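Local coordinates for protein 4-phosphoerythronate dehydrogenase (Lactobacillus jensenii, PDB 4PRK) that probably catalyses the NAD-dependent interconversion of pyruvate and D-lactate, as a D-lactate dehydrogenase of the D-isomer-specific 2-hydroxyacid dehydrogenase family, at residues A[149-154]-A[170-175]; A[199-204]-A[227-232]. One frame throughout, in Å; residues are numbered along the deposited sequence.

Contact 1 (A[149-154]-A[170-175]); sequences IGLIGV and AKVLAY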
loop_
_atom_site.group_PDB
_atom_site.type_symbol
_atom_site.label_atom_id
_atom_site.label_comp_id
_atom_site.label_asym_id
_atom_site.label_seq_id
_atom_site.Cartn_x
_atom_site.Cartn_y
_atom_site.Cartn_z
ATOM N N ILE A 149 -15.915 0.235 -3.644
ATOM C CA ILE A 149 -15.940 1.660 -3.751
ATOM C C ILE A 149 -16.281 1.914 -5.181
ATOM O O ILE A 149 -15.781 1.218 -6.087
ATOM C CB ILE A 149 -14.544 2.271 -3.533
ATOM C CG1 ILE A 149 -13.851 1.668 -2.300
ATOM C CG2 ILE A 149 -14.644 3.761 -3.527
ATOM C CD1 ILE A 149 -14.477 2.005 -0.934
ATOM N N GLY A 150 -17.133 2.906 -5.404
ATOM C CA GLY A 150 -17.532 3.275 -6.749
ATOM C C GLY A 150 -17.325 4.733 -6.972
ATOM O O GLY A 150 -17.828 5.596 -6.215
ATOM N N LEU A 151 -16.531 5.020 -7.962
ATOM C CA LEU A 151 -16.168 6.397 -8.278
ATOM C C LEU A 151 -16.879 6.857 -9.562
ATOM O O LEU A 151 -16.790 6.173 -10.568
ATOM C CB LEU A 151 -14.651 6.499 -8.488
ATOM C CG LEU A 151 -13.719 6.024 -7.371
ATOM C CD1 LEU A 151 -12.298 6.406 -7.807
ATOM C CD2 LEU A 151 -14.022 6.734 -6.097
ATOM N N ILE A 152 -17.538 8.018 -9.543
ATOM C CA ILE A 152 -18.180 8.545 -10.761
ATOM C C ILE A 152 -17.324 9.669 -11.257
ATOM O O ILE A 152 -17.351 10.752 -10.702
ATOM C CB ILE A 152 -19.587 9.089 -10.504
ATOM C CG1 ILE A 152 -20.459 8.043 -9.799
ATOM C CG2 ILE A 152 -20.234 9.463 -11.844
ATOM C CD1 ILE A 152 -20.482 6.717 -10.517
ATOM N N GLY A 153 -16.522 9.417 -12.272
ATOM C CA GLY A 153 -15.385 10.298 -12.539
ATOM C C GLY A 153 -14.157 9.871 -11.730
ATOM O O GLY A 153 -14.272 9.293 -10.656
ATOM N N VAL A 154 -12.973 10.130 -12.266
ATOM C CA VAL A 154 -11.722 9.886 -11.540
ATOM C C VAL A 154 -10.932 11.190 -11.375
ATOM O O VAL A 154 -11.126 11.914 -10.377
ATOM C CB VAL A 154 -10.904 8.803 -12.256
ATOM C CG1 VAL A 154 -9.601 8.547 -11.504
ATOM C CG2 VAL A 154 -11.757 7.538 -12.374
ATOM N N ALA A 170 -9.839 -2.464 -0.157
ATOM C CA ALA A 170 -11.133 -2.382 -0.824
ATOM C C ALA A 170 -11.050 -2.673 -2.310
ATOM O O ALA A 170 -10.033 -2.423 -2.938
ATOM C CB ALA A 170 -11.756 -1.015 -0.631
ATOM N N LYS A 171 -12.152 -3.137 -2.893
ATOM C CA LYS A 171 -12.248 -3.200 -4.338
ATOM C C LYS A 171 -12.787 -1.871 -4.853
ATOM O O LYS A 171 -13.821 -1.406 -4.382
ATOM C CB LYS A 171 -13.169 -4.355 -4.772
ATOM C CG LYS A 171 -13.318 -4.445 -6.283
ATOM C CD LYS A 171 -14.613 -5.099 -6.672
ATOM C CE LYS A 171 -14.461 -6.502 -7.211
ATOM N NZ LYS A 171 -15.551 -6.713 -8.221
ATOM N N VAL A 172 -12.119 -1.257 -5.822
ATOM C CA VAL A 172 -12.521 0.031 -6.326
ATOM C C VAL A 172 -12.893 -0.056 -7.814
ATOM O O VAL A 172 -12.105 -0.520 -8.625
ATOM C CB VAL A 172 -11.393 1.072 -6.182
ATOM C CG1 VAL A 172 -11.836 2.454 -6.705
ATOM C CG2 VAL A 172 -10.959 1.157 -4.758
ATOM N N LEU A 173 -14.081 0.440 -8.140
ATOM C CA LEU A 173 -14.588 0.533 -9.490
ATOM C C LEU A 173 -14.748 1.989 -9.815
ATOM O O LEU A 173 -15.062 2.785 -8.931
ATOM C CB LEU A 173 -15.988 -0.101 -9.598
ATOM C CG LEU A 173 -16.162 -1.585 -9.291
ATOM C CD1 LEU A 173 -17.602 -1.991 -9.237
ATOM C CD2 LEU A 173 -15.423 -2.421 -10.340
ATOM N N ALA A 174 -14.562 2.343 -11.081
ATOM C CA ALA A 174 -14.768 3.716 -11.498
ATOM C C ALA A 174 -15.419 3.816 -12.872
ATOM O O ALA A 174 -15.060 3.064 -13.769
ATOM C CB ALA A 174 -13.422 4.437 -11.520
ATOM N N TYR A 175 -16.355 4.755 -13.023
ATOM C CA TYR A 175 -16.925 5.121 -14.310
ATOM C C TYR A 175 -16.192 6.339 -14.805
ATOM O O TYR A 175 -16.001 7.283 -14.065
ATOM C CB TYR A 175 -18.436 5.446 -14.233
ATOM C CG TYR A 175 -18.926 6.007 -15.587
ATOM C CD1 TYR A 175 -18.908 5.206 -16.719
ATOM C CD2 TYR A 175 -19.309 7.326 -15.735
ATOM C CE1 TYR A 175 -19.289 5.691 -17.938
ATOM C CE2 TYR A 175 -19.722 7.803 -16.951
ATOM C CZ TYR A 175 -19.712 6.969 -18.044
ATOM O OH TYR A 175 -20.077 7.413 -19.302
#

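Contact 2 (A[199-204]-A[227-232]); sequences ADIISL and DAILIN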
loop_
_atom_site.group_PDB
_atom_site.type_symbol
_atom_site.label_atom_id
_atom_site.label_comp_id
_atom_site.label_asym_id
_atom_site.label_seq_id
_atom_site.Cartn_x
_atom_site.Cartn_y
_atom_site.Cartn_z
ATOM N N ALA A 199 -21.525 -0.636 -5.913
ATOM C CA ALA A 199 -20.694 0.061 -4.940
ATOM C C ALA A 199 -21.364 0.124 -3.585
ATOM O O ALA A 199 -22.528 0.439 -3.508
ATOM C CB ALA A 199 -20.314 1.442 -5.406
ATOM N N ASP A 200 -20.627 -0.147 -2.513
ATOM C CA ASP A 200 -21.135 0.152 -1.156
ATOM C C ASP A 200 -20.834 1.580 -0.726
ATOM O O ASP A 200 -21.494 2.106 0.183
ATOM C CB ASP A 200 -20.544 -0.781 -0.125
ATOM C CG ASP A 200 -20.681 -2.219 -0.513
ATOM O OD1 ASP A 200 -21.813 -2.670 -0.723
ATOM O OD2 ASP A 200 -19.648 -2.887 -0.600
ATOM N N ILE A 201 -19.803 2.190 -1.331
ATOM C CA ILE A 201 -19.453 3.594 -1.081
ATOM C C ILE A 201 -19.209 4.282 -2.400
ATOM O O ILE A 201 -18.360 3.861 -3.179
ATOM C CB ILE A 201 -18.180 3.757 -0.246
ATOM C CG1 ILE A 201 -18.413 3.321 1.207
ATOM C CG2 ILE A 201 -17.769 5.211 -0.278
ATOM C CD1 ILE A 201 -17.156 2.994 1.982
ATOM N N ILE A 202 -19.982 5.317 -2.663
ATOM C CA ILE A 202 -19.930 6.032 -3.945
ATOM C C ILE A 202 -19.335 7.385 -3.703
ATOM O O ILE A 202 -19.822 8.127 -2.863
ATOM C CB ILE A 202 -21.347 6.255 -4.530
ATOM C CG1 ILE A 202 -21.915 4.887 -4.901
ATOM C CG2 ILE A 202 -21.258 7.144 -5.740
ATOM C CD1 ILE A 202 -23.360 4.849 -5.330
ATOM N N SER A 203 -18.317 7.729 -4.459
ATOM C CA SER A 203 -17.731 9.025 -4.330
ATOM C C SER A 203 -17.677 9.701 -5.655
ATOM O O SER A 203 -17.283 9.068 -6.636
ATOM C CB SER A 203 -16.329 8.951 -3.697
ATOM O OG SER A 203 -15.784 10.260 -3.635
ATOM N N LEU A 204 -18.061 11.005 -5.677
ATOM C CA LEU A 204 -18.207 11.774 -6.955
ATOM C C LEU A 204 -16.985 12.612 -7.341
ATOM O O LEU A 204 -16.460 13.371 -6.524
ATOM C CB LEU A 204 -19.402 12.685 -6.892
ATOM C CG LEU A 204 -20.697 12.027 -6.425
ATOM C CD1 LEU A 204 -21.831 13.041 -6.358
ATOM C CD2 LEU A 204 -21.076 10.852 -7.327
ATOM N N ASP A 227 -27.858 0.053 1.690
ATOM C CA ASP A 227 -26.858 0.408 2.729
ATOM C C ASP A 227 -25.682 1.195 2.108
ATOM O O ASP A 227 -24.625 1.229 2.673
ATOM C CB ASP A 227 -26.395 -0.826 3.547
ATOM C CG ASP A 227 -26.147 -2.044 2.682
ATOM O OD1 ASP A 227 -26.292 -1.935 1.439
ATOM O OD2 ASP A 227 -25.803 -3.125 3.220
ATOM N N ALA A 228 -25.910 1.860 0.971
ATOM C CA ALA A 228 -24.861 2.640 0.265
ATOM C C ALA A 228 -24.581 3.938 0.963
ATOM O O ALA A 228 -25.454 4.535 1.590
ATOM C CB ALA A 228 -25.242 2.959 -1.177
ATOM N N ILE A 229 -23.338 4.368 0.844
ATOM C CA ILE A 229 -22.871 5.610 1.432
ATOM C C ILE A 229 -22.466 6.465 0.250
ATOM O O ILE A 229 -21.673 6.010 -0.592
ATOM C CB ILE A 229 -21.640 5.368 2.319
ATOM C CG1 ILE A 229 -21.960 4.421 3.470
ATOM C CG2 ILE A 229 -21.067 6.687 2.845
ATOM C CD1 ILE A 229 -20.773 4.057 4.355
ATOM N N LEU A 230 -23.050 7.658 0.160
ATOM C CA LEU A 230 -22.801 8.542 -0.937
ATOM C C LEU A 230 -21.881 9.646 -0.442
ATOM O O LEU A 230 -22.158 10.249 0.562
ATOM C CB LEU A 230 -24.101 9.188 -1.461
ATOM C CG LEU A 230 -23.816 10.260 -2.567
ATOM C CD1 LEU A 230 -23.120 9.620 -3.760
ATOM C CD2 LEU A 230 -25.066 10.996 -3.079
ATOM N N ILE A 231 -20.797 9.915 -1.158
ATOM C CA ILE A 231 -19.885 10.993 -0.781
ATOM C C ILE A 231 -19.804 11.955 -1.935
ATOM O O ILE A 231 -19.501 11.536 -3.016
ATOM C CB ILE A 231 -18.469 10.448 -0.510
ATOM C CG1 ILE A 231 -18.431 9.456 0.647
ATOM C CG2 ILE A 231 -17.504 11.603 -0.251
ATOM C CD1 ILE A 231 -18.799 10.013 2.001
ATOM N N ASN A 232 -20.053 13.244 -1.699
ATOM C CA ASN A 232 -19.829 14.322 -2.686
ATOM C C ASN A 232 -18.925 15.433 -2.141
ATOM O O ASN A 232 -19.353 16.335 -1.385
ATOM C CB ASN A 232 -21.127 14.997 -3.091
ATOM C CG ASN A 232 -20.935 15.966 -4.244
ATOM O OD1 ASN A 232 -19.903 15.928 -4.942
ATOM N ND2 ASN A 232 -21.918 16.822 -4.464
HETATM O O HOH W 1 -21.833 0.575 2.929
HETATM O O HOH W 2 -16.600 13.109 -3.851
#

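Contact 1 (A[149-154]-A[170-175])
I149 and L151 interlock with V172 and A174 on one face of a parallel strand pair, the two strands of a beta-alpha-beta unit whose linking helix 155-167 packs over that same face. V172 supplies a two-pronged bump. Its CG1 lies anti to the backbone N (chi1 -179°), which leaves CG2 to turn toward I149, where V172 CG2 rests 3.8 Å from I149 CG1, while V172 CG1 meets the branch point of L151, 4.1 Å from L151 CG. I149 CG1 touches A170 CB as well, 3.8 Å away, and so meets two neighbours on the flank facing 170-175. An alanine in place of V172 would remove both prongs and is likely to open a gap between I149 and L151, leaving their side chains freer to shift. Farther along, A174 is the hollow of this surface. Its CB sits 3.9 Å from L151 CB, and V154, already past the strand end, drops its CG2 onto the same methyl at 3.6 Å. F165, V161 and A162 of the helix close over I149 and L151. The reverse face is less closely knit between the strands: G150 brings no side chain beside L173, and I152 also packs on F192 and V195 of helix 192-198. Backbone bonds alternate in the parallel manner, I149 and L151 each giving an N-H and accepting one through O. The chain then turns at G153, probably the first glycine of a Rossmann-type dinucleotide-binding loop. Its positive phi (87°) would jam a CB against the carbonyl O of I152. G153 N still completes the ladder, lying 2.8 Å from Y175 O, nearly in line with that carbonyl.

Contact 2 (A[199-204]-A[227-232])
L204 reaches across to I231, N232 and L230 at the carboxyl end of two parallel strands. Its CB lies 3.8 Å from N232 OD1, and the next atom, CG, touches I231 O at 3.6 Å. There the side chain forks: CD1 runs onto the amide carbon of N232, L204 CD1 lying 3.7 Å from N232 CG, while CD2 leans more loosely toward L230 CD1. The amide it touches is fixed from elsewhere, since N232 OD1 accepts from A234 N and ND2 donates to R235 O. Two residues back on the same face, L230 CG lies anti to the backbone N (chi1 174°), and with chi2 at 61° CD1 swings against I202 CG2, 3.7 Å away. The face of I201, S203, I229 and I231 is built differently. I201 and I229 run alongside each other in the same direction, I201 CG1 4.0 Å from I229 CB, and helix 103-118 packs on this side through A110, A114 and N118. Between the strands, I202 N gives a nearly straight bond to I229 O (172°), and I231 N returns one to I202 O. D200 O takes two donors, I229 N and a water that also donates to D227 O, which ties the entry of both strands together. The carboxylate of D200 is held elsewhere, by a salt bridge to K225 and a bond from T148 N. At the other end a second water donates to L204 O at 2.7 Å and also bonds S203 OG, which has H205 NE2 as a further partner. Adjacent parallel strands joined through helix 218-223 make this a beta-alpha-beta crossover, here in the second half of the Rossmann fold of an NAD-binding domain.

How the contacts relate
Contact 1 and contact 2 are neighbouring strand pairs of one seven-stranded parallel sheet, their centres about 9 Å apart. Along the chain, contact 1 closes before contact 2 opens; across the sheet the order is 171-175, 148-152, 201-204, 229-232. The inner strands of the two pairs join directly: G150 N lies 2.7 Å from I201 O and G150 O 2.8 Å from S203 N, both probable hydrogen bonds. From 148-152 the order runs outward in opposite directions, as in the classical Rossmann fold, where the cofactor cleft opens at the carboxyl ends of these central strands. Both contacts thus belong to the probable NAD-binding core.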